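Local coordinates for S-M checkpoint control protein rad4 (Schizosaccharomyces pombe, PDB 4BU0) that serves as a phosphorylation-dependent signalling adaptor in DNA replication and the DNA damage checkpoint, gripping a Crb2 phosphopeptide through its tandem BRCT domains, at residues 55-60 / 175-180. Residues are numbered along the deposited sequence; the frame is centred on the assembly and turned at random. Where two conformers were deposited one is given.
Sequences PKYKFA and NAVLEP
Y57 and K58, in the first turn of helix 55-63 of the first BRCT domain, lie alongside the extended chain that follows the Schellman-capped helix 166-174 of the second, the closest CA pair being K58 and E179 at 7.5 Å. The interface illustrates how a buried tyrosine hydroxyl can help to join two BRCT repeats. With CG anti to the backbone N (chi1 -174°), the hydroxyl end of Y57 reaches across to the loop, where V177 N donates to Y57 OH (2.9 Å, N-H...O 164°), arriving at the ring's edge and in its plane. V177 O also lies by that edge, 3.6 Å from Y57 CE1. Apolar carbons flank the hydroxyl: A176 CB lies 3.7 Å from Y57 OH and approaches the ring obliquely, while V177 CB packs 4.1 Å from Y57 CE1. Further along, the extended side chains of K58 and E179 cross at about a right angle, E179 OE2 lying 3.6 Å from K58 CB. A water donates to both K58 O and E179 OE2; E179 OE1 accepts a bond from Q181. On another side of the same helix, K56 NZ hydrogen-bonds a modified side chain of the bound Crb2 peptide, as well as C14 O and S38 O. The chemistry implies a seam of two kinds: a nearly straight, buried bond that ties the loop backbone to the tyrosine, and a more polar margin where water, rather than a direct salt bridge, links carboxylate to helix.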
loop_
_atom_site.group_PDB
_atom_site.type_symbol
_atom_site.label_atom_id
_atom_site.label_comp_id
_atom_site.label_asym_id
_atom_site.label_seq_id
_atom_site.Cartn_x
_atom_site.Cartn_y
_atom_site.Cartn_z
ATOM N N PRO A 55 -4.621 10.597 2.397
ATOM C CA PRO A 55 -3.954 11.376 3.443
ATOM C C PRO A 55 -3.626 10.575 4.724
ATOM O O PRO A 55 -2.561 10.784 5.324
ATOM C CB PRO A 55 -4.979 12.479 3.742
ATOM C CG PRO A 55 -5.693 12.670 2.472
ATOM C CD PRO A 55 -5.851 11.273 1.926
ATOM N N LYS A 56 -4.525 9.639 5.138
ATOM C CA LYS A 56 -4.242 8.818 6.330
ATOM C C LYS A 56 -3.034 7.927 6.096
ATOM O O LYS A 56 -2.151 7.821 6.940
ATOM C CB LYS A 56 -5.436 7.925 6.690
ATOM C CG LYS A 56 -6.614 8.661 7.344
ATOM C CD LYS A 56 -7.758 7.682 7.587
ATOM C CE LYS A 56 -8.939 8.362 8.277
ATOM N NZ LYS A 56 -10.115 7.446 8.302
ATOM N N TYR A 57 -3.011 7.242 4.916
ATOM C CA TYR A 57 -1.883 6.376 4.637
ATOM C C TYR A 57 -0.596 7.175 4.568
ATOM O O TYR A 57 0.415 6.780 5.142
ATOM C CB TYR A 57 -2.122 5.631 3.309
ATOM C CG TYR A 57 -1.069 4.594 2.998
ATOM C CD1 TYR A 57 0.189 4.965 2.511
ATOM C CD2 TYR A 57 -1.348 3.236 3.115
ATOM C CE1 TYR A 57 1.159 4.011 2.219
ATOM C CE2 TYR A 57 -0.388 2.266 2.801
ATOM C CZ TYR A 57 0.854 2.663 2.317
ATOM O OH TYR A 57 1.804 1.715 2.000
ATOM N N LYS A 58 -0.635 8.314 3.853
ATOM C CA LYS A 58 0.573 9.127 3.713
ATOM C C LYS A 58 1.113 9.584 5.074
ATOM O O LYS A 58 2.329 9.606 5.278
ATOM C CB LYS A 58 0.304 10.336 2.828
ATOM C CG LYS A 58 0.112 9.965 1.345
ATOM C CD LYS A 58 -0.246 11.214 0.537
ATOM C CE LYS A 58 -0.591 10.831 -0.885
ATOM N NZ LYS A 58 -0.934 12.036 -1.690
ATOM N N PHE A 59 0.203 9.972 6.009
ATOM C CA PHE A 59 0.637 10.416 7.332
ATOM C C PHE A 59 1.325 9.290 8.086
ATOM O O PHE A 59 2.378 9.484 8.675
ATOM C CB PHE A 59 -0.570 10.918 8.147
ATOM C CG PHE A 59 -0.134 11.687 9.375
ATOM C CD1 PHE A 59 0.203 11.022 10.550
ATOM C CD2 PHE A 59 0.012 13.069 9.331
ATOM C CE1 PHE A 59 0.673 11.732 11.667
ATOM C CE2 PHE A 59 0.462 13.776 10.450
ATOM C CZ PHE A 59 0.805 13.099 11.601
ATOM N N ALA A 60 0.726 8.078 8.079
ATOM C CA ALA A 60 1.356 6.962 8.762
ATOM C C ALA A 60 2.707 6.620 8.143
ATOM O O ALA A 60 3.655 6.366 8.875
ATOM C CB ALA A 60 0.437 5.739 8.729
ATOM N N ASN A 175 8.228 -0.735 4.699
ATOM C CA ASN A 175 6.977 -1.502 4.675
ATOM C C ASN A 175 5.794 -0.592 4.348
ATOM O O ASN A 175 4.685 -0.741 4.900
ATOM C CB ASN A 175 6.744 -2.245 6.012
ATOM C CG ASN A 175 7.820 -3.242 6.339
ATOM O OD1 ASN A 175 8.480 -3.156 7.375
ATOM N ND2 ASN A 175 8.020 -4.217 5.459
ATOM N N ALA A 176 6.016 0.401 3.470
ATOM C CA ALA A 176 4.969 1.338 3.079
ATOM C C ALA A 176 5.389 2.019 1.813
ATOM O O ALA A 176 6.595 2.270 1.618
ATOM C CB ALA A 176 4.734 2.384 4.166
ATOM N N VAL A 177 4.409 2.362 0.972
ATOM C CA VAL A 177 4.653 3.166 -0.217
ATOM C C VAL A 177 5.040 4.547 0.224
ATOM O O VAL A 177 4.291 5.192 0.980
ATOM C CB VAL A 177 3.390 3.230 -1.100
ATOM C CG1 VAL A 177 3.552 4.240 -2.255
ATOM C CG2 VAL A 177 3.051 1.839 -1.632
ATOM N N LEU A 178 6.200 5.013 -0.241
ATOM C CA LEU A 178 6.644 6.378 0.065
ATOM C C LEU A 178 6.254 7.322 -1.059
ATOM O O LEU A 178 6.053 6.908 -2.203
ATOM C CB LEU A 178 8.152 6.428 0.312
ATOM C CG LEU A 178 8.612 5.499 1.437
ATOM C CD1 LEU A 178 10.153 5.498 1.566
ATOM C CD2 LEU A 178 7.954 5.858 2.777
ATOM N N GLU A 179 6.152 8.614 -0.740
ATOM C CA GLU A 179 5.718 9.622 -1.701
ATOM C C GLU A 179 6.789 9.843 -2.770
ATOM O O GLU A 179 7.998 9.759 -2.499
ATOM C CB GLU A 179 5.326 10.923 -0.989
ATOM C CG GLU A 179 3.970 10.765 -0.322
ATOM C CD GLU A 179 3.541 11.993 0.459
ATOM O OE1 GLU A 179 3.402 13.072 -0.165
ATOM O OE2 GLU A 179 3.387 11.890 1.699
ATOM N N PRO A 180 6.341 10.144 -4.005
ATOM C CA PRO A 180 7.275 10.185 -5.145
ATOM C C PRO A 180 8.192 11.402 -5.210
ATOM O O PRO A 180 9.255 11.296 -5.817
ATOM C CB PRO A 180 6.326 10.198 -6.364
ATOM C CG PRO A 180 5.080 10.922 -5.841
ATOM C CD PRO A 180 4.938 10.311 -4.446
HETATM O O HOH W 1 3.843 9.613 2.984
#